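Local atomic coordinates of glycosyl hydrolase (Rhizobium leguminosarum bv. trifolii, PDB entry 5NDX), a protein that probably hydrolyses O-glycosyl bonds as a family 39 glycoside hydrolase, a bacterial orthologue of human alpha-L-iduronidase. Residues Ile86-Met97 / Glu135-Asn145. The protein carries 2 engineered substitutions. Numbering follows the deposited sequence.
Sequences IEHRLKPFFELM and ELRTWYFETTN. With 8U8 ((2~{R},3~{S},4~{S},5~{R},6~{S})-6-(4-methyl-2-oxidanylidene-chromen-7-yl)oxy-3,4,5-tris(oxidanyl)oxane-2-carboxylic acid), chain N; 8U8 ((2~{R},3~{S},4~{S},5~{R},6~{S})-6-(4-methyl-2-oxidanylidene-chromen-7-yl)oxy-3,4,5-tris(oxidanyl)oxane-2-carboxylic acid), chain M.
F94 pairs with F141, and E95 with E142, in two parallel strands, 91-95 and 140-142, whose axes lie 25° apart. F94 N donates to Y140 O, E142 N to F94 O at 2.8 Å, and L96 N to E142 O. At the start of the pairing, P92 of strand 91-95 sits over the six-membered ring of W139, just before strand 140-142, in a CH-pi contact (P92 CG to centroid 3.4 Å). L136 CD2 covers the opposite face. The indole NE1 donates to E135 OE2 at 2.8 Å, which helps set the turn of the ring. Replacing W139 by alanine is likely to leave P92 without its aromatic platform and E135 OE2 without this donor. K91 bends at its end (chi4 -64°), so that NZ donates a hydrogen bond to T138 OG1 at 2.7 Å; its salt bridge from NZ to E135 OE1 is longer, 3.6 Å. These are neighbouring strands of the eight-stranded TIM barrel. F94 and F141 lie on the helix-facing side, F94 CB 3.7 Å from F141 CD1. F93, Y140, E95 and E142 share the other face. Y140 lays its ring over the coumarin of one 8U8, with CZ 3.4 Å from C11. E95 OE2 comes within 4.0 Å of E142 OE1, and R57 bridges both, probably easing their repulsion. The poorly ordered N145 bonds R57 through OD1 and O3 of the second 8U8 through ND2, beside Q146, the predicted proton-donor position, changed here.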
# COMPACT_ATOMS: atom_id res chain seq x y z
N ILE A 86 13.12 7.79 0.08
CA ILE A 86 13.82 7.75 -1.22
C ILE A 86 14.71 6.51 -1.37
O ILE A 86 14.68 5.83 -2.37
CB ILE A 86 14.64 9.05 -1.47
CG1 ILE A 86 13.77 10.22 -1.97
CG2 ILE A 86 15.66 8.87 -2.62
CD1 ILE A 86 12.37 10.35 -1.46
N GLU A 87 15.43 6.18 -0.33
CA GLU A 87 16.26 5.00 -0.29
C GLU A 87 15.47 3.68 -0.46
O GLU A 87 16.00 2.72 -0.99
CB GLU A 87 16.97 5.04 1.07
CG GLU A 87 17.97 3.93 1.30
CD GLU A 87 18.34 3.76 2.78
OE1 GLU A 87 17.93 4.57 3.66
OE2 GLU A 87 19.07 2.77 3.04
N HIS A 88 14.19 3.64 -0.08
CA HIS A 88 13.36 2.43 -0.31
C HIS A 88 12.40 2.55 -1.49
O HIS A 88 11.40 1.83 -1.55
CB HIS A 88 12.64 2.08 0.97
CG HIS A 88 13.58 1.65 2.03
ND1 HIS A 88 14.11 2.53 2.94
CD2 HIS A 88 14.19 0.46 2.25
CE1 HIS A 88 14.96 1.89 3.73
NE2 HIS A 88 15.03 0.63 3.33
N ARG A 89 12.71 3.47 -2.42
CA ARG A 89 11.96 3.67 -3.64
C ARG A 89 10.53 4.06 -3.35
O ARG A 89 9.62 3.61 -4.00
CB ARG A 89 12.04 2.42 -4.55
CG ARG A 89 13.49 1.95 -4.79
CD ARG A 89 13.58 0.86 -5.87
NE ARG A 89 12.93 -0.40 -5.44
CZ ARG A 89 13.52 -1.43 -4.82
NH1 ARG A 89 14.82 -1.38 -4.52
NH2 ARG A 89 12.83 -2.52 -4.48
N LEU A 90 10.34 4.91 -2.36
CA LEU A 90 9.04 5.44 -2.03
C LEU A 90 9.08 6.95 -2.25
O LEU A 90 10.13 7.56 -2.12
CB LEU A 90 8.70 5.08 -0.61
CG LEU A 90 8.52 3.55 -0.46
CD1 LEU A 90 8.58 3.14 0.99
CD2 LEU A 90 7.23 3.06 -1.11
N LYS A 91 7.93 7.52 -2.59
CA LYS A 91 7.78 8.94 -2.79
C LYS A 91 6.81 9.51 -1.80
O LYS A 91 5.81 8.90 -1.51
CB LYS A 91 7.23 9.19 -4.19
CG LYS A 91 8.18 8.64 -5.28
CD LYS A 91 7.57 8.62 -6.63
CE LYS A 91 8.49 7.96 -7.68
NZ LYS A 91 9.71 8.78 -7.80
N PRO A 92 7.06 10.74 -1.34
CA PRO A 92 6.06 11.31 -0.46
C PRO A 92 4.81 11.84 -1.19
O PRO A 92 4.90 12.50 -2.24
CB PRO A 92 6.83 12.44 0.22
CG PRO A 92 7.87 12.81 -0.75
CD PRO A 92 8.32 11.51 -1.30
N PHE A 93 3.67 11.53 -0.61
CA PHE A 93 2.43 12.23 -0.89
C PHE A 93 2.45 13.25 0.24
O PHE A 93 2.06 12.95 1.37
CB PHE A 93 1.25 11.25 -0.85
CG PHE A 93 -0.09 11.82 -1.21
CD1 PHE A 93 -0.26 13.12 -1.67
CD2 PHE A 93 -1.23 11.02 -1.07
CE1 PHE A 93 -1.52 13.62 -1.98
CE2 PHE A 93 -2.48 11.52 -1.36
CZ PHE A 93 -2.63 12.81 -1.85
N PHE A 94 3.03 14.42 -0.07
CA PHE A 94 3.61 15.35 0.89
C PHE A 94 2.53 16.33 1.33
O PHE A 94 2.18 17.25 0.58
CB PHE A 94 4.78 16.13 0.22
CG PHE A 94 5.73 16.79 1.18
CD1 PHE A 94 5.30 17.73 2.11
CD2 PHE A 94 7.08 16.50 1.13
CE1 PHE A 94 6.20 18.32 2.99
CE2 PHE A 94 7.97 17.10 2.02
CZ PHE A 94 7.53 18.01 2.93
N GLU A 95 2.00 16.13 2.52
CA GLU A 95 1.05 17.05 3.09
C GLU A 95 1.84 18.21 3.67
O GLU A 95 2.76 18.00 4.48
CB GLU A 95 0.22 16.41 4.21
CG GLU A 95 -0.53 15.17 3.76
CD GLU A 95 -1.15 14.44 4.94
OE1 GLU A 95 -0.42 13.66 5.62
OE2 GLU A 95 -2.35 14.71 5.20
N LEU A 96 1.48 19.41 3.23
CA LEU A 96 2.17 20.62 3.69
C LEU A 96 1.58 20.99 5.06
O LEU A 96 0.67 21.80 5.17
CB LEU A 96 2.01 21.73 2.66
CG LEU A 96 2.73 21.42 1.34
CD1 LEU A 96 2.36 22.40 0.23
CD2 LEU A 96 4.24 21.34 1.51
N MET A 97 2.11 20.37 6.10
CA MET A 97 1.41 20.24 7.34
C MET A 97 2.38 20.09 8.48
O MET A 97 3.39 19.38 8.39
CB MET A 97 0.55 18.99 7.20
CG MET A 97 -0.03 18.36 8.44
SD MET A 97 -0.86 16.76 8.05
CE MET A 97 -1.63 16.52 9.65
N GLU A 135 13.25 13.97 -9.38
CA GLU A 135 12.67 13.28 -8.21
C GLU A 135 11.52 14.09 -7.65
O GLU A 135 10.43 13.54 -7.50
CB GLU A 135 13.69 12.94 -7.11
CG GLU A 135 13.12 12.34 -5.81
CD GLU A 135 12.44 10.99 -5.99
OE1 GLU A 135 12.84 10.24 -6.87
OE2 GLU A 135 11.48 10.66 -5.26
N LEU A 136 11.75 15.38 -7.42
CA LEU A 136 10.69 16.25 -6.87
C LEU A 136 9.39 16.27 -7.67
O LEU A 136 8.28 16.29 -7.11
CB LEU A 136 11.19 17.70 -6.72
CG LEU A 136 11.36 18.25 -5.32
CD1 LEU A 136 10.05 18.64 -4.76
CD2 LEU A 136 12.02 17.27 -4.38
N ARG A 137 9.56 16.31 -8.97
CA ARG A 137 8.44 16.37 -9.86
C ARG A 137 7.63 15.08 -9.88
O ARG A 137 6.59 15.10 -10.46
CB ARG A 137 8.90 16.69 -11.31
CG ARG A 137 9.27 18.15 -11.49
CD ARG A 137 9.80 18.41 -12.90
NE ARG A 137 11.05 19.17 -12.89
CZ ARG A 137 11.23 20.42 -13.32
NH1 ARG A 137 10.23 21.16 -13.80
NH2 ARG A 137 12.44 20.97 -13.26
N THR A 138 8.14 13.97 -9.34
CA THR A 138 7.35 12.73 -9.21
C THR A 138 6.49 12.73 -7.92
O THR A 138 5.70 11.78 -7.72
CB THR A 138 8.23 11.45 -9.24
OG1 THR A 138 9.03 11.37 -8.05
CG2 THR A 138 9.11 11.36 -10.59
N TRP A 139 6.63 13.77 -7.08
CA TRP A 139 5.89 13.83 -5.82
C TRP A 139 4.55 14.49 -6.05
O TRP A 139 4.33 15.03 -7.13
CB TRP A 139 6.65 14.58 -4.78
CG TRP A 139 7.97 14.00 -4.39
CD1 TRP A 139 8.58 12.92 -4.91
CD2 TRP A 139 8.86 14.55 -3.43
NE1 TRP A 139 9.82 12.74 -4.32
CE2 TRP A 139 10.00 13.72 -3.39
CE3 TRP A 139 8.78 15.63 -2.53
CZ2 TRP A 139 11.07 13.97 -2.53
CZ3 TRP A 139 9.84 15.86 -1.66
CH2 TRP A 139 10.96 15.04 -1.67
N TYR A 140 3.63 14.36 -5.08
CA TYR A 140 2.40 15.15 -5.05
C TYR A 140 2.39 15.90 -3.73
O TYR A 140 2.79 15.35 -2.73
CB TYR A 140 1.13 14.30 -5.23
CG TYR A 140 1.08 13.65 -6.58
CD1 TYR A 140 1.76 12.47 -6.82
CD2 TYR A 140 0.42 14.26 -7.63
CE1 TYR A 140 1.78 11.91 -8.10
CE2 TYR A 140 0.41 13.68 -8.92
CZ TYR A 140 1.11 12.53 -9.16
OH TYR A 140 1.10 11.97 -10.46
N PHE A 141 1.95 17.16 -3.76
CA PHE A 141 1.82 17.98 -2.58
C PHE A 141 0.37 18.20 -2.31
O PHE A 141 -0.41 18.35 -3.24
CB PHE A 141 2.51 19.33 -2.77
CG PHE A 141 3.98 19.21 -2.89
CD1 PHE A 141 4.77 19.21 -1.75
CD2 PHE A 141 4.56 18.96 -4.12
CE1 PHE A 141 6.15 19.04 -1.84
CE2 PHE A 141 5.93 18.77 -4.23
CZ PHE A 141 6.72 18.82 -3.09
N GLU A 142 0.03 18.21 -1.02
CA GLU A 142 -1.36 18.30 -0.57
C GLU A 142 -1.50 19.28 0.56
O GLU A 142 -0.57 19.46 1.36
CB GLU A 142 -1.84 16.94 -0.01
CG GLU A 142 -3.34 16.80 -0.10
CD GLU A 142 -3.87 15.50 0.48
OE1 GLU A 142 -3.16 14.88 1.26
OE2 GLU A 142 -5.01 15.13 0.17
N THR A 143 -2.68 19.85 0.67
CA THR A 143 -3.04 20.60 1.87
C THR A 143 -3.02 19.72 3.12
O THR A 143 -3.17 18.49 3.08
CB THR A 143 -4.48 21.09 1.86
OG1 THR A 143 -5.33 19.94 1.70
CG2 THR A 143 -4.71 22.09 0.80
N THR A 144 -2.92 20.45 4.22
CA THR A 144 -2.86 19.94 5.57
C THR A 144 -4.13 19.20 5.77
O THR A 144 -5.22 19.61 5.32
CB THR A 144 -2.73 21.12 6.63
OG1 THR A 144 -2.07 20.68 7.82
CG2 THR A 144 -4.09 21.75 6.97
N ASN A 145 -3.96 18.14 6.51
CA ASN A 145 -4.97 17.13 6.67
C ASN A 145 -6.22 17.72 7.35
O ASN A 145 -6.16 18.76 8.07
CB ASN A 145 -4.41 15.97 7.48
CG ASN A 145 -5.36 14.79 7.55
OD1 ASN A 145 -5.81 14.26 6.51
ND2 ASN A 145 -5.74 14.41 8.79
C15 8U8 N . -2.41 12.79 -5.52
C13 8U8 N . -2.45 12.43 -6.87
C14 8U8 N . -3.02 13.30 -7.79
C16 8U8 N . -2.99 12.99 -9.14
O9 8U8 N . -3.55 13.73 -9.94
O8 8U8 N . -2.47 11.80 -9.57
C11 8U8 N . -1.87 10.97 -8.69
C10 8U8 N . -1.28 9.86 -9.23
C12 8U8 N . -1.85 11.26 -7.33
C7 8U8 N . -1.19 10.36 -6.50
C8 8U8 N . -0.60 9.22 -7.04
C9 8U8 N . -0.64 8.96 -8.41
O2 8U8 N . -0.03 7.83 -8.90
C5 8U8 N . 0.34 7.78 -10.30
O1 8U8 N . -0.87 7.28 -10.90
C1 8U8 N . -0.85 6.96 -12.31
C6 8U8 N . -0.60 8.23 -13.19
O7 8U8 N . -0.91 9.35 -12.74
O6 8U8 N . -0.05 8.05 -14.29
C2 8U8 N . 0.24 5.91 -12.49
O5 8U8 N . 0.35 5.45 -13.88
C3 8U8 N . 1.59 6.46 -11.99
O4 8U8 N . 2.54 5.43 -12.09
C4 8U8 N . 1.48 6.85 -10.51
O3 8U8 N . 2.68 7.46 -10.04
C15 8U8 M . -12.00 13.82 14.66
C13 8U8 M . -12.49 13.43 13.39
C14 8U8 M . -13.75 13.87 13.00
C16 8U8 M . -14.26 13.54 11.74
O9 8U8 M . -15.39 13.94 11.47
O8 8U8 M . -13.53 12.75 10.86
C11 8U8 M . -12.24 12.39 11.17
C10 8U8 M . -11.49 11.71 10.21
C12 8U8 M . -11.71 12.71 12.45
C7 8U8 M . -10.37 12.35 12.70
C8 8U8 M . -9.62 11.67 11.74
C9 8U8 M . -10.17 11.33 10.49
O2 8U8 M . -9.45 10.70 9.50
C5 8U8 M . -8.29 9.82 9.74
O1 8U8 M . -8.63 8.88 10.77
C1 8U8 M . -7.61 8.19 11.39
C6 8U8 M . -8.18 6.90 11.55
O7 8U8 M . -7.74 6.23 12.48
O6 8U8 M . -9.03 6.57 10.74
C2 8U8 M . -6.31 7.97 10.56
O5 8U8 M . -6.54 6.91 9.61
C3 8U8 M . -5.76 9.29 9.88
O4 8U8 M . -4.56 9.66 10.46
C4 8U8 M . -6.79 10.46 9.96
O3 8U8 M . -6.36 11.53 9.02
O HOH W 1 11.65 8.05 -4.58